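Adenylate isopentenyltransferase (Humulus lupulus, PDB 3A8T) catalyses the transfer of an isopentenyl group from dimethylallyl diphosphate to ATP, ADP or AMP, a step in cytokinin biosynthesis. Local coordinates at residues Leu43-Ala48 with Leu132-Gly137; Leu66-Ser71 with Gly93-His98. All coordinates share one frame; numbering follows the deposited sequence.

Interaction 1: Leu43-Ala48 with Leu132-Gly137; sequences LVLMGA and LPVLVG
Leu-45 packs against Val-134 on the tight side of this strand pair, its CG 3.7 Å from Val-134 CG1. With CG of Leu-45 anti to its carbonyl carbon (chi1 -55°), the side chain faces the two valines of 132-136, and Leu-45 CD1 runs alongside the second, 4.1 Å from Val-136 CG2. Leu-43 extends the same apolar row: its CD2 lies beside Val-134 CG2, and Leu-43 CD2 meets Leu-132 CD2 at 3.8 Å, those two side chains crossing at about a right angle. Helix 53-61 covers this face through Ser-57 and Leu-60. On the opposite face the fit across the pair is looser, Val-44 CG2 coming no nearer than 4.2 Å to CB of Leu-135; Ile-143 and Leu-147 of helix 140-147 help to cover that side.

These are two neighbouring central strands of the parallel sheet in a P-loop NTPase-type fold, and 43-46 leads straight into the ATP-binding loop that begins at Gly-47. Their backbones are laced as parallel strands should be: Leu-43 N donates to Pro-133 O, Leu-135 N to Leu-43 O at 2.7 Å, and Leu-45 N to Leu-135 O with a nearly straight N-H...O angle of 168°. Then the strands part. The CA separation grows from 4.6 Å between Leu-43 and Val-134 to 6.2 Å between Met-46 and Gly-137, and the last bond, Gly-137 N to Leu-45 O, is weak. Beyond it a water sits between the diverging ends, accepting a weak hydrogen bond from Gly-47 N and perhaps donating a long, weak one to Gly-137 O, while Lys-53 NZ bonds to the carbonyl oxygens of Gly-47 and Ala-48.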
ATOM      1  N   LEU A  43     -16.550  -1.832  -5.319  1.00 20.74           N
ATOM      2  CA  LEU A  43     -15.631  -1.030  -6.094  1.00 19.69           C
ATOM      3  C   LEU A  43     -14.233  -1.475  -5.706  1.00 18.02           C
ATOM      4  O   LEU A  43     -13.947  -1.641  -4.510  1.00 19.41           O
ATOM      5  CB  LEU A  43     -15.832   0.443  -5.779  1.00 19.34           C
ATOM      6  CG  LEU A  43     -15.005   1.465  -6.548  1.00 17.87           C
ATOM      7  CD1 LEU A  43     -15.164   1.263  -8.086  1.00 16.88           C
ATOM      8  CD2 LEU A  43     -15.489   2.845  -6.095  1.00 15.75           C
ATOM      9  N   VAL A  44     -13.382  -1.685  -6.699  1.00 15.89           N
ATOM     10  CA  VAL A  44     -12.030  -2.129  -6.435  1.00 16.88           C
ATOM     11  C   VAL A  44     -11.016  -1.137  -6.973  1.00 18.25           C
ATOM     12  O   VAL A  44     -10.990  -0.862  -8.141  1.00 19.49           O
ATOM     13  CB  VAL A  44     -11.801  -3.533  -7.054  1.00 17.03           C
ATOM     14  CG1 VAL A  44     -10.348  -4.020  -6.782  1.00 13.78           C
ATOM     15  CG2 VAL A  44     -12.857  -4.494  -6.506  1.00 14.57           C
ATOM     16  N   LEU A  45     -10.206  -0.569  -6.097  1.00 20.58           N
ATOM     17  CA  LEU A  45      -9.215   0.407  -6.517  1.00 22.96           C
ATOM     18  C   LEU A  45      -7.887  -0.294  -6.525  1.00 24.49           C
ATOM     19  O   LEU A  45      -7.396  -0.691  -5.466  1.00 27.43           O
ATOM     20  CB  LEU A  45      -9.167   1.655  -5.589  1.00 22.85           C
ATOM     21  CG  LEU A  45     -10.478   2.446  -5.342  1.00 23.03           C
ATOM     22  CD1 LEU A  45     -10.166   3.815  -4.866  1.00 18.51           C
ATOM     23  CD2 LEU A  45     -11.368   2.462  -6.561  1.00 21.56           C
ATOM     24  N   MET A  46      -7.333  -0.438  -7.730  1.00 24.61           N
ATOM     25  CA  MET A  46      -6.079  -1.115  -8.005  1.00 25.82           C
ATOM     26  C   MET A  46      -4.924  -0.271  -8.562  1.00 25.51           C
ATOM     27  O   MET A  46      -5.110   0.811  -9.144  1.00 25.17           O
ATOM     28  CB  MET A  46      -6.326  -2.247  -8.986  1.00 29.59           C
ATOM     29  CG  MET A  46      -6.904  -3.505  -8.362  1.00 35.84           C
ATOM     30  SD  MET A  46      -7.139  -4.799  -9.631  1.00 42.44           S
ATOM     31  CE  MET A  46      -7.702  -3.719 -10.817  1.00 38.79           C
ATOM     32  N   GLY A  47      -3.723  -0.807  -8.394  1.00 22.36           N
ATOM     33  CA  GLY A  47      -2.534  -0.138  -8.863  1.00 22.08           C
ATOM     34  C   GLY A  47      -1.332  -0.449  -7.975  1.00 21.91           C
ATOM     35  O   GLY A  47      -1.462  -0.947  -6.841  1.00 20.22           O
ATOM     36  N   ALA A  48      -0.155  -0.187  -8.517  1.00 19.81           N
ATOM     37  CA  ALA A  48       1.069  -0.399  -7.776  1.00 20.75           C
ATOM     38  C   ALA A  48       1.091   0.533  -6.557  1.00 22.60           C
ATOM     39  O   ALA A  48       0.272   1.464  -6.451  1.00 23.36           O
ATOM     40  CB  ALA A  48       2.292  -0.122  -8.668  1.00 16.55           C
ATOM     41  N   LEU A 132     -21.395   2.057  -0.362  1.00 27.48           N
ATOM     42  CA  LEU A 132     -20.611   1.245  -1.259  1.00 25.32           C
ATOM     43  C   LEU A 132     -19.299   0.799  -0.649  1.00 22.58           C
ATOM     44  O   LEU A 132     -18.599   1.609  -0.096  1.00 21.51           O
ATOM     45  CB  LEU A 132     -20.331   2.024  -2.524  1.00 25.71           C
ATOM     46  CG  LEU A 132     -19.345   1.309  -3.421  1.00 25.49           C
ATOM     47  CD1 LEU A 132     -19.959   0.208  -4.230  1.00 22.55           C
ATOM     48  CD2 LEU A 132     -18.826   2.343  -4.307  1.00 27.68           C
ATOM     49  N   PRO A 133     -19.004  -0.525  -0.653  1.00 22.07           N
ATOM     50  CA  PRO A 133     -17.722  -1.003  -0.101  1.00 20.92           C
ATOM     51  C   PRO A 133     -16.646  -0.767  -1.220  1.00 21.87           C
ATOM     52  O   PRO A 133     -16.905  -0.984  -2.430  1.00 23.53           O
ATOM     53  CB  PRO A 133     -17.976  -2.486   0.145  1.00 20.59           C
ATOM     54  CG  PRO A 133     -18.945  -2.828  -0.873  1.00 20.85           C
ATOM     55  CD  PRO A 133     -19.913  -1.658  -0.890  1.00 19.53           C
ATOM     56  N   VAL A 134     -15.460  -0.318  -0.830  1.00 22.20           N
ATOM     57  CA  VAL A 134     -14.374  -0.024  -1.781  1.00 19.83           C
ATOM     58  C   VAL A 134     -13.105  -0.732  -1.331  1.00 20.51           C
ATOM     59  O   VAL A 134     -12.571  -0.415  -0.273  1.00 20.98           O
ATOM     60  CB  VAL A 134     -14.118   1.451  -1.801  1.00 18.14           C
ATOM     61  CG1 VAL A 134     -13.102   1.810  -2.858  1.00 19.60           C
ATOM     62  CG2 VAL A 134     -15.450   2.182  -2.017  1.00 17.12           C
ATOM     63  N   LEU A 135     -12.646  -1.697  -2.127  1.00 18.84           N
ATOM     64  CA  LEU A 135     -11.419  -2.433  -1.816  1.00 20.12           C
ATOM     65  C   LEU A 135     -10.222  -1.583  -2.257  1.00 21.18           C
ATOM     66  O   LEU A 135     -10.055  -1.348  -3.430  1.00 21.36           O
ATOM     67  CB  LEU A 135     -11.421  -3.749  -2.576  1.00 18.14           C
ATOM     68  CG  LEU A 135     -10.536  -4.856  -2.060  1.00 19.01           C
ATOM     69  CD1 LEU A 135     -10.901  -5.228  -0.648  1.00 15.04           C
ATOM     70  CD2 LEU A 135     -10.675  -6.063  -3.007  1.00 18.94           C
ATOM     71  N   VAL A 136      -9.398  -1.127  -1.320  1.00 21.96           N
ATOM     72  CA  VAL A 136      -8.270  -0.261  -1.651  1.00 22.87           C
ATOM     73  C   VAL A 136      -6.942  -0.853  -1.257  1.00 25.14           C
ATOM     74  O   VAL A 136      -6.633  -1.048  -0.059  1.00 24.93           O
ATOM     75  CB  VAL A 136      -8.430   1.141  -0.962  1.00 24.71           C
ATOM     76  CG1 VAL A 136      -7.302   2.098  -1.373  1.00 21.00           C
ATOM     77  CG2 VAL A 136      -9.784   1.722  -1.343  1.00 24.59           C
ATOM     78  N   GLY A 137      -6.136  -1.136  -2.269  1.00 26.07           N
ATOM     79  CA  GLY A 137      -4.856  -1.727  -1.966  1.00 25.19           C
ATOM     80  C   GLY A 137      -4.211  -2.453  -3.122  1.00 25.52           C
ATOM     81  O   GLY A 137      -4.804  -2.651  -4.196  1.00 24.57           O
TER
HETATM   82  O   HOH W   1      -3.432  -3.824  -7.058  1.00 25.97           O

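Interaction 2: Leu66-Ser71 with Gly93-His98; sequences LEVINS and GGVPHH
Glu-67 and His-98 meet through a hydrogen bond from NE2 of His-98 to OE1 of Glu-67, 2.8 Å long with an N-H...O angle of 151°. The carboxylate and the imidazole are nearly coplanar, 5° apart, and OE1 lies at the ring edge. Pro-96 crosses the glutamate side chain at about a right angle, Pro-96 CB 3.6 Å from Glu-67 OE1. The preceding histidine uses a face instead: Val-68 CB sits over the His-97 ring, 3.9 Å from its centroid, in a CH-pi contact. Val-95 CG1 extends the apolar patch toward Val-68 CG2 and Leu-66 CD1.

The backbone sets these alternating contacts. Val-68 N donates to Pro-96 O, His-98 N to Val-68 O, and Asn-70 N to His-98 O in an almost linear bond, so 97-98 forms a short parallel edge strand beside 66-70. The pairing places Val-68 with His-97 on one face of the sheet and Ile-69 with His-98 on the other. The first torsion of His-98, CG anti to its carbonyl carbon (chi1 -48°), brings the ring back along the Val-68 carbonyl and turns NE2 to the glutamate. His-98 CD2 lies 3.1 Å from Val-68 O.

Farther out, helix 53-61 packs on Val-68 and His-97, and helix 112-128 on Ile-69. Arg-129 touches His-98 and makes a salt bridge with Glu-67 OE1. Were Glu-67 cut back to an alanine, His-98 NE2 would probably lose this acceptor and Arg-129 its carboxylate mate, and the imidazole would be less fixed in its rotation. With both a histidine N-H and a guanidinium on one oxygen, the glutamate is likely to stay ionised.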
ATOM      1  N   LEU A  66     -19.552   5.960   1.121  1.00 25.67           N
ATOM      2  CA  LEU A  66     -18.818   4.714   1.012  1.00 24.31           C
ATOM      3  C   LEU A  66     -17.950   4.406   2.233  1.00 21.86           C
ATOM      4  O   LEU A  66     -17.865   5.194   3.158  1.00 22.67           O
ATOM      5  CB  LEU A  66     -18.020   4.718  -0.316  1.00 22.61           C
ATOM      6  CG  LEU A  66     -16.811   5.631  -0.476  1.00 23.27           C
ATOM      7  CD1 LEU A  66     -15.627   4.994   0.204  1.00 21.10           C
ATOM      8  CD2 LEU A  66     -16.502   5.886  -1.947  1.00 21.14           C
ATOM      9  N   GLU A  67     -17.356   3.232   2.251  1.00 20.35           N
ATOM     10  CA  GLU A  67     -16.505   2.822   3.364  1.00 20.95           C
ATOM     11  C   GLU A  67     -15.404   2.021   2.677  1.00 20.92           C
ATOM     12  O   GLU A  67     -15.621   1.347   1.654  1.00 19.34           O
ATOM     13  CB  GLU A  67     -17.258   1.926   4.405  1.00 22.16           C
ATOM     14  CG  GLU A  67     -18.623   2.502   4.930  1.00 26.14           C
ATOM     15  CD  GLU A  67     -19.088   1.957   6.335  1.00 29.48           C
ATOM     16  OE1 GLU A  67     -18.347   1.157   6.949  1.00 31.07           O
ATOM     17  OE2 GLU A  67     -20.207   2.319   6.825  1.00 29.67           O
ATOM     18  N   VAL A  68     -14.222   2.090   3.266  1.00 22.15           N
ATOM     19  CA  VAL A  68     -13.056   1.445   2.717  1.00 21.35           C
ATOM     20  C   VAL A  68     -12.603   0.184   3.414  1.00 21.48           C
ATOM     21  O   VAL A  68     -12.599   0.092   4.632  1.00 21.99           O
ATOM     22  CB  VAL A  68     -11.850   2.470   2.666  1.00 21.85           C
ATOM     23  CG1 VAL A  68     -10.557   1.747   2.425  1.00 23.70           C
ATOM     24  CG2 VAL A  68     -12.067   3.497   1.559  1.00 20.38           C
ATOM     25  N   ILE A  69     -12.219  -0.785   2.600  1.00 21.32           N
ATOM     26  CA  ILE A  69     -11.651  -2.048   3.078  1.00 21.10           C
ATOM     27  C   ILE A  69     -10.243  -2.016   2.518  1.00 21.19           C
ATOM     28  O   ILE A  69     -10.055  -1.849   1.323  1.00 22.34           O
ATOM     29  CB  ILE A  69     -12.361  -3.278   2.497  1.00 20.01           C
ATOM     30  CG1 ILE A  69     -13.849  -3.237   2.873  1.00 18.69           C
ATOM     31  CG2 ILE A  69     -11.665  -4.525   2.974  1.00 17.83           C
ATOM     32  CD1 ILE A  69     -14.742  -4.322   2.268  1.00 17.61           C
ATOM     33  N   ASN A  70      -9.262  -2.101   3.394  1.00 20.74           N
ATOM     34  CA  ASN A  70      -7.862  -2.108   2.998  1.00 21.68           C
ATOM     35  C   ASN A  70      -7.487  -3.481   2.473  1.00 22.94           C
ATOM     36  O   ASN A  70      -7.797  -4.475   3.121  1.00 22.45           O
ATOM     37  CB  ASN A  70      -6.978  -1.829   4.195  1.00 20.86           C
ATOM     38  CG  ASN A  70      -5.540  -2.163   3.923  1.00 20.53           C
ATOM     39  OD1 ASN A  70      -4.954  -3.009   4.561  1.00 21.83           O
ATOM     40  ND2 ASN A  70      -4.979  -1.505   2.964  1.00 18.71           N
ATOM     41  N   SER A  71      -6.826  -3.533   1.308  1.00 25.28           N
ATOM     42  CA  SER A  71      -6.370  -4.796   0.681  1.00 26.10           C
ATOM     43  C   SER A  71      -4.841  -4.888   0.587  1.00 26.61           C
ATOM     44  O   SER A  71      -4.305  -5.748  -0.094  1.00 27.77           O
ATOM     45  CB  SER A  71      -6.960  -4.971  -0.719  1.00 24.97           C
ATOM     46  OG  SER A  71      -6.618  -3.885  -1.543  1.00 25.60           O
ATOM     47  N   GLY A  93     -10.789  11.763   6.014  1.00 22.58           N
ATOM     48  CA  GLY A  93     -12.004  12.565   5.886  1.00 19.05           C
ATOM     49  C   GLY A  93     -13.231  12.042   6.596  1.00 19.55           C
ATOM     50  O   GLY A  93     -14.347  12.332   6.237  1.00 20.10           O
ATOM     51  N   GLY A  94     -13.011  11.253   7.619  1.00 18.73           N
ATOM     52  CA  GLY A  94     -14.129  10.745   8.357  1.00 18.05           C
ATOM     53  C   GLY A  94     -14.629   9.516   7.677  1.00 18.85           C
ATOM     54  O   GLY A  94     -15.650   8.977   8.069  1.00 18.98           O
ATOM     55  N   VAL A  95     -13.947   9.058   6.642  1.00 19.86           N
ATOM     56  CA  VAL A  95     -14.446   7.819   6.005  1.00 21.92           C
ATOM     57  C   VAL A  95     -14.166   6.594   6.869  1.00 22.32           C
ATOM     58  O   VAL A  95     -13.100   6.479   7.448  1.00 23.97           O
ATOM     59  CB  VAL A  95     -13.799   7.612   4.634  1.00 21.35           C
ATOM     60  CG1 VAL A  95     -14.215   6.311   4.027  1.00 17.86           C
ATOM     61  CG2 VAL A  95     -14.172   8.773   3.754  1.00 22.13           C
ATOM     62  N   PRO A  96     -15.121   5.663   6.975  1.00 24.31           N
ATOM     63  CA  PRO A  96     -14.834   4.467   7.814  1.00 25.97           C
ATOM     64  C   PRO A  96     -13.899   3.460   7.125  1.00 24.84           C
ATOM     65  O   PRO A  96     -14.092   3.125   5.983  1.00 25.91           O
ATOM     66  CB  PRO A  96     -16.221   3.882   8.066  1.00 26.37           C
ATOM     67  CG  PRO A  96     -17.179   5.129   7.828  1.00 25.10           C
ATOM     68  CD  PRO A  96     -16.548   5.713   6.612  1.00 23.76           C
ATOM     69  N   HIS A  97     -12.857   3.012   7.795  1.00 24.23           N
ATOM     70  CA  HIS A  97     -11.947   2.045   7.174  1.00 23.48           C
ATOM     71  C   HIS A  97     -11.976   0.732   7.903  1.00 23.59           C
ATOM     72  O   HIS A  97     -12.159   0.718   9.113  1.00 25.41           O
ATOM     73  CB  HIS A  97     -10.476   2.545   7.151  1.00 22.30           C
ATOM     74  CG  HIS A  97     -10.260   3.696   6.230  1.00 21.89           C
ATOM     75  ND1 HIS A  97      -9.322   3.678   5.220  1.00 23.02           N
ATOM     76  CD2 HIS A  97     -10.914   4.875   6.111  1.00 20.91           C
ATOM     77  CE1 HIS A  97      -9.411   4.796   4.520  1.00 19.27           C
ATOM     78  NE2 HIS A  97     -10.369   5.536   5.037  1.00 22.05           N
ATOM     79  N   HIS A  98     -11.774  -0.357   7.158  1.00 23.65           N
ATOM     80  CA  HIS A  98     -11.741  -1.711   7.688  1.00 23.06           C
ATOM     81  C   HIS A  98     -10.469  -2.455   7.256  1.00 24.21           C
ATOM     82  O   HIS A  98      -9.905  -2.184   6.215  1.00 23.66           O
ATOM     83  CB  HIS A  98     -12.966  -2.457   7.197  1.00 23.79           C
ATOM     84  CG  HIS A  98     -14.234  -1.686   7.376  1.00 25.35           C
ATOM     85  ND1 HIS A  98     -15.021  -1.790   8.505  1.00 24.40           N
ATOM     86  CD2 HIS A  98     -14.840  -0.777   6.578  1.00 24.28           C
ATOM     87  CE1 HIS A  98     -16.057  -0.983   8.393  1.00 25.20           C
ATOM     88  NE2 HIS A  98     -15.972  -0.358   7.231  1.00 25.07           N
TER

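In the fold
Both interactions belong to one parallel sheet: in interaction 1 strand 132-136 pairs with 41-46, and its other edge pairs with 66-70, the inner strand of interaction 2. Val-136 joins them directly, its N probably bonding to Ile-69 O and its O to Ser-71 N. Interaction 1 is fully buried, and its side-chain contacts are aliphatic. Interaction 2 lies at the sheet's edge, where 97-98 is the outermost strand and partly exposed, and there a histidine-carboxylate bond and an imidazole face join the valine and leucine contacts. Helix 53-61 covers one face of both, following the ATP-binding loop that leaves interaction 1.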